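Polyketide biosynthesis 3-hydroxy-3-methylglutaryl-ACP synthase PksG (Bacillus subtilis, PDB 4YXT) catalyses the aldol condensation of an acetyl group on the carrier protein AcpK with a beta-ketothioester polyketide intermediate during synthesis of the antibiotic bacillaene. Local coordinates at residues V125-I128 with T132-G135. The protein carries 1 engineered substitution. Numbering follows the deposited sequence.
Sequences VNFI and TSPG
Phe127 packs the CD1, CE1 and CZ atoms of its ring against Thr132 and Ser133, in the loop that follows its own helix. Thr132 supplies its hydroxyl, with OG1 3.7 Å from Phe127 CD1, while Ser133 supplies its methylene, with CB 3.7 Å from Phe127 CZ; both approach the ring obliquely. With CG swung anti to the backbone N (chi1 169°), the phenyl group reaches along the direction in which the chain leaves the helix. A water lies off one face of the ring, over its centre. It donates to Phe127 O and accepts from Ser133 N, each at 3.0 Å from the water oxygen, tying a carbonyl of the last helical turn, which also bonds to Ser130 OG, to the loop backbone. The hydroxyls find their hydrogen bonds outside the two segments: Thr132 OG1 with Ser130 OG, Ser133 OG with Glu75 OE1 and with Arg234 of the second subunit. Asn126 of that subunit also packs on Phe127, so the contact lies at the dimer interface, away from the annotated active-site residues. The whole illustrates how an aromatic side chain and a bridging water can tie a helix end to the loop leading into the next strand, here from helix 116-130 to strand 137-145 in a thiolase-like fold.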
loop_
_atom_site.group_PDB
_atom_site.type_symbol
_atom_site.label_atom_id
_atom_site.label_comp_id
_atom_site.label_asym_id
_atom_site.label_seq_id
_atom_site.Cartn_x
_atom_site.Cartn_y
_atom_site.Cartn_z
ATOM N N VAL A 125 -2.842 -13.436 -3.347
ATOM C CA VAL A 125 -3.646 -14.645 -3.344
ATOM C C VAL A 125 -5.037 -14.419 -3.937
ATOM O O VAL A 125 -5.517 -15.223 -4.758
ATOM C CB VAL A 125 -3.760 -15.272 -1.940
ATOM C CG1 VAL A 125 -4.758 -16.426 -1.966
ATOM C CG2 VAL A 125 -2.411 -15.786 -1.458
ATOM N N ASN A 126 -5.702 -13.343 -3.531
ATOM C CA ASN A 126 -7.013 -13.000 -4.113
ATOM C C ASN A 126 -6.959 -12.627 -5.598
ATOM O O ASN A 126 -7.904 -12.847 -6.314
ATOM C CB ASN A 126 -7.738 -11.939 -3.311
ATOM C CG ASN A 126 -7.967 -12.362 -1.865
ATOM O OD1 ASN A 126 -7.921 -13.546 -1.540
ATOM N ND2 ASN A 126 -8.185 -11.380 -0.977
ATOM N N PHE A 127 -5.862 -12.068 -6.059
ATOM C CA PHE A 127 -5.715 -11.848 -7.489
ATOM C C PHE A 127 -5.757 -13.246 -8.162
ATOM O O PHE A 127 -6.515 -13.432 -9.106
ATOM C CB PHE A 127 -4.452 -11.022 -7.804
ATOM C CG PHE A 127 -4.072 -10.960 -9.277
ATOM C CD1 PHE A 127 -4.906 -10.369 -10.225
ATOM C CD2 PHE A 127 -2.891 -11.525 -9.730
ATOM C CE1 PHE A 127 -4.538 -10.300 -11.578
ATOM C CE2 PHE A 127 -2.528 -11.471 -11.087
ATOM C CZ PHE A 127 -3.358 -10.848 -12.005
ATOM N N ILE A 128 -5.010 -14.221 -7.637
ATOM C CA ILE A 128 -4.914 -15.525 -8.296
ATOM C C ILE A 128 -6.270 -16.187 -8.236
ATOM O O ILE A 128 -6.752 -16.630 -9.243
ATOM C CB ILE A 128 -3.879 -16.479 -7.633
ATOM C CG1 ILE A 128 -2.414 -15.938 -7.721
ATOM C CG2 ILE A 128 -4.061 -17.899 -8.150
ATOM C CD1 ILE A 128 -1.859 -15.321 -8.993
ATOM N N THR A 132 -9.138 -13.235 -12.686
ATOM C CA THR A 132 -9.310 -12.095 -13.561
ATOM C C THR A 132 -8.249 -12.123 -14.647
ATOM O O THR A 132 -8.403 -11.473 -15.651
ATOM C CB THR A 132 -9.246 -10.753 -12.789
ATOM O OG1 THR A 132 -8.212 -10.800 -11.811
ATOM C CG2 THR A 132 -10.552 -10.525 -12.064
ATOM N N SER A 133 -7.176 -12.888 -14.443
ATOM C CA SER A 133 -6.121 -13.020 -15.421
ATOM C C SER A 133 -5.578 -14.460 -15.336
ATOM O O SER A 133 -4.530 -14.687 -14.741
ATOM C CB SER A 133 -5.034 -11.989 -15.091
ATOM O OG SER A 133 -4.072 -11.829 -16.137
ATOM N N PRO A 134 -6.313 -15.443 -15.914
ATOM C CA PRO A 134 -5.934 -16.877 -15.843
ATOM C C PRO A 134 -4.514 -17.117 -16.230
ATOM O O PRO A 134 -4.072 -16.589 -17.215
ATOM C CB PRO A 134 -6.856 -17.549 -16.887
ATOM C CG PRO A 134 -8.058 -16.631 -16.933
ATOM C CD PRO A 134 -7.536 -15.229 -16.722
ATOM N N GLY A 135 -3.785 -17.882 -15.427
ATOM C CA GLY A 135 -2.398 -18.165 -15.716
ATOM C C GLY A 135 -1.433 -17.135 -15.108
ATOM O O GLY A 135 -0.231 -17.412 -15.020
HETATM O O HOH W 1 -6.140 -14.259 -11.937
#